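Local coordinates for putative acid phosphatase WZB (Escherichia coli, PDB 2WMY), which probably hydrolyses phosphotyrosine in proteins to tyrosine and phosphate, as a member of the low molecular weight protein tyrosine phosphatase family, at residues T16-R21 / R70-T75; D52-R57 / E128-V133; M108-W113 / Q135-A140. The protein carries 1 engineered substitution. All blocks are in the same frame, centred on the assembly; numbering follows the deposited sequence.

Contact 1: residues T16-R21 / R70-T75; sequences TGNICR and RGTKFT. With SO4 (sulfate ion), chain I.
Asn18 reaches across to Gly71 and Thr72 with its amide end. CG stands anti to the backbone N (chi1 -174°), which sends OD1 to Thr72 N at 2.6 Å; the N-H meets a lone pair in the carbonyl plane, bent to 140° at the hydrogen. OD1 also lies 3.3 Å from Gly71 CA, so the glycine packs directly beside the amide. A water hydrogen-bonds to Thr72 OG1 and lies 2.9 Å from Asn18 OD1, which competes with other acceptors for its protons. The other end of the amide is held too: ND2 is bonded to Ser22 OG and Ser40 OG, which fixes the flip of the group.

The segment 16-21 belongs to the CX5R phosphate-binding P-loop of this family, here wrapped round a sulfate. Five backbone N-H groups, that of Arg21 among them, and the Arg21 guanidinium grip the anion. Gly17 N reaches sulfate O3 at 2.8 Å, and from the guanidinium edge NE and NH2 take two different oxygens, sulfate O4 and O3. Asn18 has a left-handed backbone (phi 56°), and its side-chain bonds are consistent with a second-shell role, holding this bend so that the neighbouring N-H groups converge on a phosphate-like anion.

Contact 2: residues D52-R57 / E128-V133; sequences DESAIR and EAFDSV
Ala55 and Phe130 mark the nearest approach of the two backbones, with their CA atoms 6.9 Å apart. Segment 52-57 supplies the opening turn of helix 53-61, and segment 128-133 is an early part of helix 127-147. Across the interval between them reaches one large side chain, Phe130, whose CB bond points toward the other helix.

Its ring receives Ser54 CB over one face, a CH-pi contact 3.6 Å from the ring centroid and only 12° off the normal. Ala55 N approaches the ring obliquely, 3.7 Å from Phe130 CE1, and Ala55 CB adds an apolar contact.

The ring thus packs on an N-capped helix start. Asp52 is the N-cap: with CG anti to its own N (chi1 179°), OD2 accepts from Ser54 N at 2.6 Å, met on the anti side and well out of the carboxylate plane, and more weakly from Ala55 N. The same OD2 lies 4.1 Å from Phe130 CZ, the carboxylate and ring planes being only 15° apart, so the capping group borders the aromatic as well. Beyond the segments Phe130 also touches Val58 and Pro122. Two salt bridges, Arg57 NH2 to Asp127 and Asp131 OD1 to Lys61, tie the same two helical regions together.

Contact 3: residues M108-W113 / Q135-A140; sequences MLFGHW and QLLEQA
Phe110 wedges its ring against Leu137 and Ala140 on the inner side of helix 127-147. With CG anti to the backbone N (chi1 -161°) and the ring turned to chi2 91°, the side chain leaves the backbone pointing neither to nor from the helix, yet its CD2-CE2 side ends up against it. Phe110 CD2 lies 3.6 Å from Leu137 CD2, and the two side chains cross at about a right angle. Leu137 CG stands anti to its carbonyl carbon (chi1 -80°), and of the two methyls CD2 meets the ring, obliquely. Ala140 CB, which points toward the segment, fits in next to it, 3.7 Å from Phe110 CD2 and 3.5 Å from Phe110 O. Leu137 O lies in the ring plane at the edge, 3.6 Å from Phe110 CE2, while also accepting a hydrogen bond from Ser141 OG.

The close backbone approach, Gly111 CA to Ala140 CA at 4.9 Å, comes where the chain leaves strand 107-109, at one border of the four-stranded parallel sheet, through a type I turn from Leu109 to His112. The helix thus packs on the turn that follows the strand, while Leu109 O at the strand's end accepts a hydrogen bond from Trp144 NE1. Putting an alanine at Phe110 would probably open a gap beside the CD2 methyl of Leu137 and leave part of the helix surface without its aromatic packing.

Polar backbone groups are bridged by one water. It donates to Phe110 O at 2.7 Å and to Ala140 O, and accepts from Trp113 N at 3.1 Å. The chemistry is therefore divided: buried hydrocarbon surfaces make the direct contact, and solvent-mediated bonding joins turn and helix at backbone atoms that do not pair with each other directly.

In the fold
The three contacts are spaced almost evenly, 16 to 17 Å between centres, and Arg21, a predicted active-site residue, touches a residue of each of the other two. Its CG packs on Val133 CG1 of contact 2 at 4.0 Å, and its backbone O lies 3.4 Å from Leu137 CD1 of contact 3, so residues one turn apart on helix 127-147 pack against Arg21, which holds the sulfate. Contact 2 also meets the P-loop directly: Ile19 O lies 2.8 Å from Asp52 N, a probable hydrogen bond. The side chains of Asn18 and Leu137 are about 5 Å and about 8 Å from that of Cys15, the predicted nucleophile; Phe130's is about 7 Å from that of Asp121, the predicted proton donor.

Contact 1: residues T16-R21 / R70-T75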
# COMPACT_ATOMS: atom_id res chain seq x y z
N THR A 16 0.31 0.41 7.82
CA THR A 16 0.79 0.70 9.17
C THR A 16 2.25 0.31 9.35
O THR A 16 3.10 1.17 9.56
CB THR A 16 -0.06 -0.00 10.20
OG1 THR A 16 -1.42 0.38 10.00
CG2 THR A 16 0.37 0.38 11.61
N GLY A 17 2.53 -0.98 9.24
CA GLY A 17 3.88 -1.47 9.44
C GLY A 17 4.81 -1.30 8.25
O GLY A 17 6.02 -1.34 8.42
N ASN A 18 4.25 -1.10 7.06
CA ASN A 18 5.01 -1.13 5.80
C ASN A 18 5.77 -2.45 5.66
O ASN A 18 6.87 -2.50 5.11
CB ASN A 18 5.96 0.09 5.70
CG ASN A 18 6.67 0.18 4.34
OD1 ASN A 18 7.85 0.49 4.28
ND2 ASN A 18 5.95 -0.07 3.25
N ILE A 19 5.17 -3.54 6.15
CA ILE A 19 5.78 -4.87 6.01
C ILE A 19 4.80 -5.92 5.48
O ILE A 19 5.22 -6.99 5.06
CB ILE A 19 6.40 -5.36 7.33
CG1 ILE A 19 5.32 -5.56 8.40
CG2 ILE A 19 7.46 -4.40 7.83
CD1 ILE A 19 5.87 -6.11 9.70
N CYS A 20 3.50 -5.62 5.47
CA CYS A 20 2.52 -6.53 4.88
C CYS A 20 1.79 -5.94 3.66
O CYS A 20 2.08 -6.30 2.53
CB CYS A 20 1.50 -6.98 5.92
SG CYS A 20 2.19 -7.86 7.33
N ARG A 21 0.85 -5.02 3.90
CA ARG A 21 -0.04 -4.52 2.85
C ARG A 21 0.61 -3.62 1.80
O ARG A 21 0.52 -3.90 0.61
CB ARG A 21 -1.27 -3.82 3.44
CG ARG A 21 -2.21 -4.78 4.16
CD ARG A 21 -3.19 -4.04 5.04
NE ARG A 21 -2.53 -3.46 6.21
CZ ARG A 21 -3.17 -2.77 7.14
NH1 ARG A 21 -4.47 -2.58 7.03
NH2 ARG A 21 -2.51 -2.28 8.19
N ARG A 70 12.13 -2.61 2.11
CA ARG A 70 12.68 -2.07 3.34
C ARG A 70 11.61 -1.23 4.04
O ARG A 70 11.10 -0.27 3.47
CB ARG A 70 13.90 -1.21 3.01
CG ARG A 70 14.38 -0.32 4.13
CD ARG A 70 15.51 0.58 3.65
NE ARG A 70 16.59 -0.20 3.06
CZ ARG A 70 17.59 -0.74 3.75
NH1 ARG A 70 18.53 -1.44 3.12
NH2 ARG A 70 17.65 -0.58 5.06
N GLY A 71 11.27 -1.59 5.27
CA GLY A 71 10.26 -0.85 6.01
C GLY A 71 10.61 0.63 6.11
O GLY A 71 11.73 0.97 6.48
N THR A 72 9.66 1.49 5.78
CA THR A 72 9.91 2.93 5.70
C THR A 72 8.82 3.72 6.42
O THR A 72 7.63 3.43 6.28
CB THR A 72 9.95 3.41 4.24
OG1 THR A 72 10.98 2.71 3.53
CG2 THR A 72 10.19 4.92 4.15
N LYS A 73 9.24 4.71 7.20
CA LYS A 73 8.32 5.52 7.99
C LYS A 73 7.66 6.59 7.12
O LYS A 73 8.35 7.29 6.39
CB LYS A 73 9.07 6.20 9.14
CG LYS A 73 8.22 7.12 9.99
CD LYS A 73 7.15 6.35 10.74
CE LYS A 73 6.42 7.24 11.75
NZ LYS A 73 7.30 7.64 12.89
N PHE A 74 6.34 6.70 7.21
CA PHE A 74 5.63 7.78 6.53
C PHE A 74 5.82 9.13 7.23
O PHE A 74 5.70 9.22 8.45
CB PHE A 74 4.13 7.48 6.43
CG PHE A 74 3.34 8.63 5.86
CD1 PHE A 74 3.21 8.78 4.49
CD2 PHE A 74 2.75 9.57 6.69
CE1 PHE A 74 2.48 9.85 3.96
CE2 PHE A 74 2.03 10.64 6.16
CZ PHE A 74 1.89 10.77 4.79
N THR A 75 6.10 10.16 6.44
CA THR A 75 6.28 11.52 6.97
C THR A 75 5.66 12.53 6.02
O THR A 75 5.47 12.24 4.84
CB THR A 75 7.77 11.88 7.15
OG1 THR A 75 8.39 11.99 5.86
CG2 THR A 75 8.51 10.83 8.01
S SO4 I . 1.06 -3.95 7.79
O1 SO4 I . 2.44 -3.75 7.32
O2 SO4 I . 1.06 -4.95 8.86
O3 SO4 I . 0.47 -2.71 8.31
O4 SO4 I . 0.25 -4.39 6.65
O HOH W 1 9.11 1.26 1.79

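Contact 2: residues D52-R57 / E128-V133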
# COMPACT_ATOMS: atom_id res chain seq x y z
N ASP A 52 7.13 -8.88 5.83
CA ASP A 52 6.73 -9.97 6.71
C ASP A 52 6.82 -11.31 6.00
O ASP A 52 6.51 -11.42 4.82
CB ASP A 52 5.32 -9.75 7.24
CG ASP A 52 4.86 -10.87 8.14
OD1 ASP A 52 5.01 -10.75 9.37
OD2 ASP A 52 4.38 -11.89 7.61
N GLU A 53 7.25 -12.34 6.73
CA GLU A 53 7.38 -13.69 6.19
C GLU A 53 6.08 -14.20 5.54
O GLU A 53 6.11 -14.78 4.46
CB GLU A 53 7.84 -14.65 7.28
CG GLU A 53 8.26 -16.02 6.78
CD GLU A 53 9.18 -16.72 7.76
OE1 GLU A 53 10.13 -16.06 8.25
OE2 GLU A 53 8.96 -17.92 8.05
N SER A 54 4.95 -13.98 6.21
CA SER A 54 3.66 -14.40 5.66
C SER A 54 3.28 -13.58 4.42
O SER A 54 2.62 -14.09 3.50
CB SER A 54 2.56 -14.31 6.73
OG SER A 54 2.78 -15.26 7.75
N ALA A 55 3.71 -12.32 4.39
CA ALA A 55 3.48 -11.47 3.23
C ALA A 55 4.25 -12.00 2.03
O ALA A 55 3.74 -12.04 0.92
CB ALA A 55 3.87 -10.04 3.52
N ILE A 56 5.50 -12.39 2.27
CA ILE A 56 6.33 -13.00 1.23
C ILE A 56 5.77 -14.35 0.77
O ILE A 56 5.83 -14.67 -0.42
CB ILE A 56 7.79 -13.19 1.70
CG1 ILE A 56 8.41 -11.83 2.03
CG2 ILE A 56 8.61 -13.90 0.63
CD1 ILE A 56 9.75 -11.91 2.68
N ARG A 57 5.24 -15.14 1.70
CA ARG A 57 4.61 -16.41 1.34
C ARG A 57 3.45 -16.22 0.36
O ARG A 57 3.44 -16.80 -0.73
CB ARG A 57 4.10 -17.16 2.57
CG ARG A 57 5.01 -18.28 3.03
CD ARG A 57 4.23 -19.36 3.79
NE ARG A 57 3.40 -18.79 4.85
CZ ARG A 57 3.88 -18.35 6.01
NH1 ARG A 57 5.18 -18.40 6.26
NH2 ARG A 57 3.06 -17.84 6.91
N GLU A 128 -4.61 -17.89 5.54
CA GLU A 128 -5.83 -17.67 4.78
C GLU A 128 -6.28 -16.21 4.86
O GLU A 128 -6.91 -15.71 3.94
CB GLU A 128 -6.96 -18.64 5.15
CG GLU A 128 -7.64 -18.37 6.48
CD GLU A 128 -7.08 -19.23 7.60
OE1 GLU A 128 -6.01 -19.85 7.40
OE2 GLU A 128 -7.71 -19.29 8.68
N ALA A 129 -5.96 -15.54 5.96
CA ALA A 129 -6.21 -14.10 6.07
C ALA A 129 -5.31 -13.35 5.09
O ALA A 129 -5.72 -12.35 4.50
CB ALA A 129 -5.94 -13.57 7.49
N PHE A 130 -4.10 -13.86 4.91
CA PHE A 130 -3.17 -13.29 3.94
C PHE A 130 -3.61 -13.57 2.50
O PHE A 130 -3.49 -12.70 1.64
CB PHE A 130 -1.75 -13.80 4.19
CG PHE A 130 -1.01 -13.00 5.22
CD1 PHE A 130 -0.19 -11.95 4.85
CD2 PHE A 130 -1.15 -13.28 6.57
CE1 PHE A 130 0.48 -11.20 5.80
CE2 PHE A 130 -0.49 -12.54 7.52
CZ PHE A 130 0.33 -11.50 7.14
N ASP A 131 -4.13 -14.76 2.23
CA ASP A 131 -4.71 -15.05 0.92
C ASP A 131 -5.81 -14.04 0.62
O ASP A 131 -5.90 -13.50 -0.48
CB ASP A 131 -5.32 -16.45 0.92
CG ASP A 131 -4.28 -17.54 0.93
OD1 ASP A 131 -3.28 -17.40 0.20
OD2 ASP A 131 -4.46 -18.54 1.67
N SER A 132 -6.63 -13.79 1.63
CA SER A 132 -7.77 -12.90 1.51
C SER A 132 -7.32 -11.46 1.27
O SER A 132 -7.76 -10.82 0.32
CB SER A 132 -8.66 -13.02 2.75
OG SER A 132 -9.66 -12.03 2.76
N VAL A 133 -6.42 -10.96 2.10
CA VAL A 133 -5.87 -9.62 1.90
C VAL A 133 -5.17 -9.47 0.55
O VAL A 133 -5.32 -8.45 -0.12
CB VAL A 133 -4.94 -9.20 3.06
CG1 VAL A 133 -4.29 -7.85 2.76
CG2 VAL A 133 -5.73 -9.14 4.36

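Contact 3: residues M108-W113 / Q135-A140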
# COMPACT_ATOMS: atom_id res chain seq x y z
N MET A 108 -6.40 8.90 -1.01
CA MET A 108 -7.59 8.08 -1.13
C MET A 108 -7.30 6.66 -0.64
O MET A 108 -6.14 6.27 -0.47
CB MET A 108 -8.11 8.07 -2.57
CG MET A 108 -8.55 9.46 -3.07
SD MET A 108 -8.91 9.47 -4.84
CE MET A 108 -10.41 8.49 -4.91
N LEU A 109 -8.36 5.90 -0.38
CA LEU A 109 -8.19 4.52 0.04
C LEU A 109 -7.66 3.67 -1.11
O LEU A 109 -7.99 3.91 -2.27
CB LEU A 109 -9.52 3.96 0.53
CG LEU A 109 -9.97 4.68 1.81
CD1 LEU A 109 -11.45 4.46 2.08
CD2 LEU A 109 -9.11 4.20 2.97
N PHE A 110 -6.83 2.69 -0.78
CA PHE A 110 -6.32 1.76 -1.76
C PHE A 110 -7.48 0.99 -2.40
O PHE A 110 -7.50 0.76 -3.60
CB PHE A 110 -5.33 0.79 -1.12
CG PHE A 110 -4.45 0.10 -2.12
CD1 PHE A 110 -3.24 0.64 -2.48
CD2 PHE A 110 -4.86 -1.08 -2.73
CE1 PHE A 110 -2.43 0.03 -3.41
CE2 PHE A 110 -4.06 -1.70 -3.66
CZ PHE A 110 -2.84 -1.15 -4.00
N GLY A 111 -8.46 0.60 -1.59
CA GLY A 111 -9.61 -0.13 -2.09
C GLY A 111 -10.79 0.78 -2.39
O GLY A 111 -11.95 0.36 -2.27
N HIS A 112 -10.51 2.01 -2.81
CA HIS A 112 -11.58 2.97 -3.08
C HIS A 112 -12.60 2.43 -4.06
O HIS A 112 -13.79 2.68 -3.91
CB HIS A 112 -11.02 4.30 -3.62
CG HIS A 112 -12.09 5.28 -3.99
ND1 HIS A 112 -12.63 6.17 -3.08
CD2 HIS A 112 -12.74 5.49 -5.16
CE1 HIS A 112 -13.56 6.89 -3.68
NE2 HIS A 112 -13.65 6.50 -4.94
N TRP A 113 -12.13 1.67 -5.04
CA TRP A 113 -12.96 1.18 -6.13
C TRP A 113 -13.64 -0.16 -5.85
O TRP A 113 -14.35 -0.69 -6.70
CB TRP A 113 -12.13 1.12 -7.42
CG TRP A 113 -11.53 2.45 -7.73
CD1 TRP A 113 -10.20 2.78 -7.71
CD2 TRP A 113 -12.24 3.64 -8.09
NE1 TRP A 113 -10.04 4.10 -8.04
CE2 TRP A 113 -11.28 4.65 -8.28
CE3 TRP A 113 -13.59 3.95 -8.27
CZ2 TRP A 113 -11.62 5.96 -8.64
CZ3 TRP A 113 -13.94 5.25 -8.63
CH2 TRP A 113 -12.95 6.23 -8.81
N GLN A 135 -5.85 -11.03 -2.27
CA GLN A 135 -6.86 -10.92 -3.31
C GLN A 135 -7.48 -9.53 -3.35
O GLN A 135 -7.68 -8.96 -4.41
CB GLN A 135 -7.95 -11.99 -3.15
CG GLN A 135 -9.06 -11.84 -4.19
CD GLN A 135 -10.20 -12.83 -3.99
OE1 GLN A 135 -9.98 -14.03 -3.85
NE2 GLN A 135 -11.42 -12.32 -3.97
N LEU A 136 -7.78 -8.98 -2.17
CA LEU A 136 -8.34 -7.64 -2.09
C LEU A 136 -7.38 -6.60 -2.67
O LEU A 136 -7.80 -5.71 -3.41
CB LEU A 136 -8.68 -7.29 -0.65
CG LEU A 136 -9.91 -7.96 -0.04
CD1 LEU A 136 -9.97 -7.64 1.45
CD2 LEU A 136 -11.21 -7.54 -0.74
N LEU A 137 -6.10 -6.70 -2.32
CA LEU A 137 -5.10 -5.78 -2.84
C LEU A 137 -4.98 -5.90 -4.36
O LEU A 137 -4.78 -4.91 -5.07
CB LEU A 137 -3.74 -6.03 -2.18
CG LEU A 137 -3.57 -5.41 -0.79
CD1 LEU A 137 -2.22 -5.75 -0.20
CD2 LEU A 137 -3.75 -3.90 -0.84
N GLU A 138 -5.12 -7.13 -4.85
CA GLU A 138 -4.96 -7.39 -6.26
C GLU A 138 -6.12 -6.80 -7.04
O GLU A 138 -5.92 -6.15 -8.07
CB GLU A 138 -4.83 -8.90 -6.53
CG GLU A 138 -4.71 -9.25 -8.00
CD GLU A 138 -4.22 -10.67 -8.22
OE1 GLU A 138 -4.73 -11.60 -7.55
OE2 GLU A 138 -3.33 -10.85 -9.07
N GLN A 139 -7.33 -7.04 -6.55
CA GLN A 139 -8.54 -6.52 -7.18
C GLN A 139 -8.57 -4.99 -7.12
O GLN A 139 -8.91 -4.33 -8.09
CB GLN A 139 -9.80 -7.11 -6.51
CG GLN A 139 -11.11 -6.64 -7.10
CD GLN A 139 -12.32 -7.31 -6.47
OE1 GLN A 139 -12.48 -7.31 -5.25
NE2 GLN A 139 -13.17 -7.89 -7.31
N ALA A 140 -8.19 -4.43 -5.98
CA ALA A 140 -8.13 -2.98 -5.82
C ALA A 140 -7.10 -2.35 -6.77
O ALA A 140 -7.34 -1.28 -7.34
CB ALA A 140 -7.81 -2.62 -4.38
O HOH W 2 -9.38 0.31 -5.44